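Local coordinates for Alpha/beta hydrolase fold protein (Ochrobactrum, PDB 4G9E), which hydrolyses N-acyl homoserine lactones, the quorum-sensing signals of bacteria, opening the lactone ring to give N-acyl homoserines, at residues I39-W52 with F251-A263. Numbering follows the deposited sequence.
Sequences IFAPQLEGEIGKKW and FREAPAEFDAYLA
Both N-H bonds of the Gln43 amide are spent on the segment 251-263: NE2 donates hydrogen bonds to Phe251 O at 3.0 Å and to Asp259 OD1, on its syn side, also at 3.0 Å. Both acceptors lie close to the amide plane and both bonds are nearly straight (173° and 171°), so a primary amide suits this place. With chi2 bent (71°), the side chain sits as a knob in a hole, CG against Leu262 and the amide toward Phe251, Phe258 and Asp259. Gln43 OE1, in contrast, is buried without a polar partner. With an alanine here, Phe251 O and Asp259 OD1 would probably lose their shared donor and a gap would open between the helices.

Water extends the polar network: one molecule joins Ile39 O to Arg252 NE, whose guanidinium is held mainly by Pro168 O, another links Pro42 O, Ile48 N and Asp259 OD2.

Apolar contacts flank it. Phe40 turns its edge to the face of Phe251, centroids 4.9 Å apart, while Ile39 CG1 meets that ring's rim. Farther along, Ile48 CD1 and Trp52 CZ3 each pack 3.8 Å from Ala263 CB, whose small size admits both.

The Phe251 side chain lies about 8 Å from the bound N-butanoyl-L-homoserine. Hydrogen bonds within an apolar seam thus fix the Gln43 amide's rotation and join two helical regions of the alpha/beta-hydrolase fold.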
loop_
_atom_site.group_PDB
_atom_site.type_symbol
_atom_site.label_atom_id
_atom_site.label_comp_id
_atom_site.label_asym_id
_atom_site.label_seq_id
_atom_site.Cartn_x
_atom_site.Cartn_y
_atom_site.Cartn_z
ATOM N N ILE A 39 -6.466 6.218 6.514
ATOM C CA ILE A 39 -7.251 4.988 6.377
ATOM C C ILE A 39 -6.766 3.908 7.345
ATOM O O ILE A 39 -7.495 2.968 7.662
ATOM C CB ILE A 39 -7.213 4.457 4.906
ATOM C CG1 ILE A 39 -8.424 3.569 4.595
ATOM C CG2 ILE A 39 -5.916 3.724 4.611
ATOM C CD1 ILE A 39 -9.738 4.308 4.519
ATOM N N PHE A 40 -5.534 4.052 7.824
ATOM C CA PHE A 40 -4.928 3.066 8.716
ATOM C C PHE A 40 -5.153 3.374 10.194
ATOM O O PHE A 40 -4.458 2.849 11.063
ATOM C CB PHE A 40 -3.435 2.928 8.416
ATOM C CG PHE A 40 -3.153 2.453 7.020
ATOM C CD1 PHE A 40 -3.750 1.299 6.534
ATOM C CD2 PHE A 40 -2.300 3.160 6.184
ATOM C CE1 PHE A 40 -3.498 0.847 5.251
ATOM C CE2 PHE A 40 -2.044 2.715 4.898
ATOM C CZ PHE A 40 -2.637 1.561 4.426
ATOM N N ALA A 41 -6.145 4.209 10.478
ATOM C CA ALA A 41 -6.546 4.480 11.857
ATOM C C ALA A 41 -6.598 3.235 12.758
ATOM O O ALA A 41 -6.148 3.287 13.897
ATOM C CB ALA A 41 -7.886 5.214 11.881
ATOM N N PRO A 42 -7.166 2.112 12.271
ATOM C CA PRO A 42 -7.245 0.961 13.189
ATOM C C PRO A 42 -5.875 0.476 13.666
ATOM O O PRO A 42 -5.740 0.032 14.805
ATOM C CB PRO A 42 -7.925 -0.120 12.341
ATOM C CG PRO A 42 -8.712 0.640 11.323
ATOM C CD PRO A 42 -7.883 1.860 11.010
ATOM N N GLN A 43 -4.875 0.559 12.795
ATOM C CA GLN A 43 -3.521 0.158 13.143
ATOM C C GLN A 43 -2.801 1.259 13.907
ATOM O O GLN A 43 -2.177 0.989 14.931
ATOM C CB GLN A 43 -2.743 -0.256 11.896
ATOM C CG GLN A 43 -3.191 -1.593 11.327
ATOM C CD GLN A 43 -4.559 -1.531 10.678
ATOM O OE1 GLN A 43 -4.847 -0.609 9.919
ATOM N NE2 GLN A 43 -5.406 -2.511 10.974
ATOM N N LEU A 44 -2.899 2.496 13.430
ATOM C CA LEU A 44 -2.266 3.622 14.111
ATOM C C LEU A 44 -2.683 3.725 15.570
ATOM O O LEU A 44 -1.851 3.940 16.443
ATOM C CB LEU A 44 -2.604 4.936 13.405
ATOM C CG LEU A 44 -1.858 5.220 12.099
ATOM C CD1 LEU A 44 -2.620 6.225 11.249
ATOM C CD2 LEU A 44 -0.440 5.711 12.382
ATOM N N GLU A 45 -3.980 3.582 15.818
ATOM C CA GLU A 45 -4.562 3.853 17.128
ATOM C C GLU A 45 -4.778 2.604 17.978
ATOM O O GLU A 45 -5.091 2.704 19.164
ATOM C CB GLU A 45 -5.899 4.574 16.957
ATOM C CG GLU A 45 -5.806 5.884 16.199
ATOM C CD GLU A 45 -7.168 6.496 15.937
ATOM O OE1 GLU A 45 -8.171 5.958 16.456
ATOM O OE2 GLU A 45 -7.233 7.508 15.207
ATOM N N GLY A 46 -4.621 1.434 17.372
ATOM C CA GLY A 46 -4.858 0.177 18.057
ATOM C C GLY A 46 -3.600 -0.510 18.544
ATOM O O GLY A 46 -2.552 0.117 18.707
ATOM N N GLU A 47 -3.723 -1.812 18.748
ATOM C CA GLU A 47 -2.651 -2.584 19.370
ATOM C C GLU A 47 -1.342 -2.542 18.531
ATOM O O GLU A 47 -0.254 -2.554 19.075
ATOM C CB GLU A 47 -3.108 -4.032 19.597
ATOM C CG GLU A 47 -3.989 -4.117 20.823
ATOM C CD GLU A 47 -3.465 -3.306 22.022
ATOM O OE1 GLU A 47 -4.142 -2.307 22.363
ATOM O OE2 GLU A 47 -2.435 -3.655 22.701
ATOM N N ILE A 48 -1.498 -2.502 17.205
ATOM C CA ILE A 48 -0.322 -2.468 16.350
ATOM C C ILE A 48 0.497 -1.201 16.628
ATOM O O ILE A 48 1.703 -1.267 16.887
ATOM C CB ILE A 48 -0.689 -2.560 14.847
ATOM C CG1 ILE A 48 -1.437 -3.862 14.530
ATOM C CG2 ILE A 48 0.566 -2.439 13.988
ATOM C CD1 ILE A 48 -0.625 -5.120 14.758
ATOM N N GLY A 49 -0.171 -0.051 16.576
ATOM C CA GLY A 49 0.472 1.233 16.790
ATOM C C GLY A 49 0.917 1.497 18.212
ATOM O O GLY A 49 1.817 2.311 18.447
ATOM N N LYS A 50 0.274 0.841 19.170
ATOM C CA LYS A 50 0.720 0.965 20.555
ATOM C C LYS A 50 2.053 0.277 20.801
ATOM O O LYS A 50 2.810 0.742 21.590
ATOM C CB LYS A 50 -0.359 0.446 21.547
ATOM C CG LYS A 50 -1.651 1.290 21.500
ATOM C CD LYS A 50 -2.824 0.603 22.234
ATOM C CE LYS A 50 -4.198 1.270 22.141
ATOM N NZ LYS A 50 -4.970 0.980 23.369
ATOM N N LYS A 51 2.322 -0.797 20.072
ATOM C CA LYS A 51 3.581 -1.506 20.256
ATOM C C LYS A 51 4.670 -1.021 19.312
ATOM O O LYS A 51 5.794 -0.726 19.732
ATOM C CB LYS A 51 3.400 -3.003 20.051
ATOM C CG LYS A 51 4.714 -3.740 20.168
ATOM C CD LYS A 51 4.517 -5.216 20.331
ATOM C CE LYS A 51 5.853 -5.901 20.463
ATOM N NZ LYS A 51 5.690 -7.288 20.961
ATOM N N TRP A 52 4.327 -0.955 18.030
ATOM C CA TRP A 52 5.296 -0.683 16.986
ATOM C C TRP A 52 5.156 0.745 16.508
ATOM O O TRP A 52 4.094 1.352 16.644
ATOM C CB TRP A 52 5.099 -1.684 15.845
ATOM C CG TRP A 52 5.553 -3.086 16.205
ATOM C CD1 TRP A 52 6.845 -3.499 16.383
ATOM C CD2 TRP A 52 4.726 -4.249 16.417
ATOM N NE1 TRP A 52 6.873 -4.834 16.708
ATOM C CE2 TRP A 52 5.590 -5.320 16.714
ATOM C CE3 TRP A 52 3.344 -4.489 16.369
ATOM C CZ2 TRP A 52 5.123 -6.607 16.956
ATOM C CZ3 TRP A 52 2.882 -5.771 16.621
ATOM C CH2 TRP A 52 3.769 -6.811 16.920
ATOM N N PHE A 251 -7.749 -4.641 6.627
ATOM C CA PHE A 251 -7.204 -3.936 7.781
ATOM C C PHE A 251 -8.243 -3.048 8.475
ATOM O O PHE A 251 -8.084 -2.727 9.649
ATOM C CB PHE A 251 -5.977 -3.116 7.368
ATOM C CG PHE A 251 -6.285 -2.111 6.306
ATOM C CD1 PHE A 251 -6.785 -0.867 6.655
ATOM C CD2 PHE A 251 -6.146 -2.423 4.957
ATOM C CE1 PHE A 251 -7.123 0.054 5.687
ATOM C CE2 PHE A 251 -6.500 -1.506 3.984
ATOM C CZ PHE A 251 -6.983 -0.266 4.350
ATOM N N ARG A 252 -9.299 -2.651 7.760
ATOM C CA ARG A 252 -10.394 -1.902 8.383
ATOM C C ARG A 252 -11.704 -2.699 8.450
ATOM O O ARG A 252 -12.533 -2.458 9.325
ATOM C CB ARG A 252 -10.616 -0.538 7.712
ATOM C CG ARG A 252 -11.106 -0.602 6.268
ATOM C CD ARG A 252 -11.146 0.782 5.579
ATOM N NE ARG A 252 -11.935 1.741 6.348
ATOM C CZ ARG A 252 -13.263 1.806 6.323
ATOM N NH1 ARG A 252 -13.951 0.998 5.523
ATOM N NH2 ARG A 252 -13.904 2.677 7.098
ATOM N N GLU A 253 -11.885 -3.644 7.529
ATOM C CA GLU A 253 -13.092 -4.462 7.475
ATOM C C GLU A 253 -13.076 -5.553 8.544
ATOM O O GLU A 253 -14.121 -5.920 9.088
ATOM C CB GLU A 253 -13.231 -5.099 6.088
ATOM C CG GLU A 253 -13.478 -4.107 4.955
ATOM C CD GLU A 253 -13.351 -4.738 3.574
ATOM O OE1 GLU A 253 -12.293 -5.315 3.261
ATOM O OE2 GLU A 253 -14.317 -4.653 2.791
ATOM N N ALA A 254 -11.887 -6.074 8.826
ATOM C CA ALA A 254 -11.707 -7.144 9.792
ATOM C C ALA A 254 -10.426 -6.904 10.579
ATOM O O ALA A 254 -9.471 -7.678 10.474
ATOM C CB ALA A 254 -11.637 -8.474 9.080
ATOM N N PRO A 255 -10.378 -5.811 11.356
ATOM C CA PRO A 255 -9.083 -5.440 11.939
ATOM C C PRO A 255 -8.443 -6.483 12.847
ATOM O O PRO A 255 -7.230 -6.656 12.779
ATOM C CB PRO A 255 -9.391 -4.157 12.715
ATOM C CG PRO A 255 -10.596 -3.587 12.024
ATOM C CD PRO A 255 -11.409 -4.788 11.605
ATOM N N ALA A 256 -9.213 -7.163 13.682
ATOM C CA ALA A 256 -8.608 -8.132 14.587
ATOM C C ALA A 256 -7.940 -9.271 13.828
ATOM O O ALA A 256 -6.823 -9.672 14.167
ATOM C CB ALA A 256 -9.641 -8.673 15.551
ATOM N N GLU A 257 -8.617 -9.804 12.817
ATOM C CA GLU A 257 -8.043 -10.894 12.038
ATOM C C GLU A 257 -6.847 -10.428 11.209
ATOM O O GLU A 257 -5.815 -11.104 11.141
ATOM C CB GLU A 257 -9.093 -11.550 11.147
ATOM C CG GLU A 257 -8.582 -12.804 10.468
ATOM C CD GLU A 257 -9.690 -13.693 9.955
ATOM O OE1 GLU A 257 -9.388 -14.603 9.159
ATOM O OE2 GLU A 257 -10.855 -13.486 10.348
ATOM N N PHE A 258 -6.977 -9.266 10.582
ATOM C CA PHE A 258 -5.867 -8.710 9.826
ATOM C C PHE A 258 -4.664 -8.447 10.741
ATOM O O PHE A 258 -3.525 -8.775 10.403
ATOM C CB PHE A 258 -6.285 -7.423 9.120
ATOM C CG PHE A 258 -5.131 -6.707 8.474
ATOM C CD1 PHE A 258 -4.688 -7.058 7.209
ATOM C CD2 PHE A 258 -4.447 -5.720 9.168
ATOM C CE1 PHE A 258 -3.593 -6.412 6.642
ATOM C CE2 PHE A 258 -3.360 -5.081 8.622
ATOM C CZ PHE A 258 -2.934 -5.420 7.358
ATOM N N ASP A 259 -4.926 -7.848 11.899
ATOM C CA ASP A 259 -3.863 -7.495 12.827
ATOM C C ASP A 259 -3.126 -8.727 13.335
ATOM O O ASP A 259 -1.944 -8.642 13.653
ATOM C CB ASP A 259 -4.396 -6.699 14.022
ATOM C CG ASP A 259 -4.753 -5.264 13.677
ATOM O OD1 ASP A 259 -4.409 -4.785 12.577
ATOM O OD2 ASP A 259 -5.371 -4.603 14.544
ATOM N N ALA A 260 -3.811 -9.864 13.439
ATOM C CA ALA A 260 -3.127 -11.100 13.816
ATOM C C ALA A 260 -2.015 -11.411 12.811
ATOM O O ALA A 260 -0.890 -11.739 13.197
ATOM C CB ALA A 260 -4.116 -12.258 13.911
ATOM N N TYR A 261 -2.329 -11.324 11.526
ATOM C CA TYR A 261 -1.311 -11.542 10.505
ATOM C C TYR A 261 -0.210 -10.484 10.553
ATOM O O TYR A 261 0.972 -10.810 10.500
ATOM C CB TYR A 261 -1.928 -11.551 9.107
ATOM C CG TYR A 261 -2.752 -12.769 8.801
ATOM C CD1 TYR A 261 -2.152 -13.995 8.545
ATOM C CD2 TYR A 261 -4.136 -12.695 8.752
ATOM C CE1 TYR A 261 -2.911 -15.118 8.259
ATOM C CE2 TYR A 261 -4.899 -13.809 8.460
ATOM C CZ TYR A 261 -4.280 -15.015 8.212
ATOM O OH TYR A 261 -5.031 -16.130 7.927
ATOM N N LEU A 262 -0.595 -9.213 10.615
ATOM C CA LEU A 262 0.385 -8.143 10.570
ATOM C C LEU A 262 1.316 -8.203 11.777
ATOM O O LEU A 262 2.528 -8.078 11.628
ATOM C CB LEU A 262 -0.312 -6.788 10.471
ATOM C CG LEU A 262 0.612 -5.570 10.435
ATOM C CD1 LEU A 262 1.625 -5.665 9.295
ATOM C CD2 LEU A 262 -0.206 -4.287 10.357
ATOM N N ALA A 263 0.752 -8.385 12.969
ATOM C CA ALA A 263 1.573 -8.480 14.170
ATOM C C ALA A 263 2.543 -9.656 14.099
ATOM O O ALA A 263 3.710 -9.538 14.488
ATOM C CB ALA A 263 0.696 -8.589 15.414
HETATM O O HOH W 1 -10.248 3.069 8.246
HETATM O O HOH W 2 -4.078 -2.225 15.593
HETATM O O HOH W 3 -7.487 -2.861 15.498
#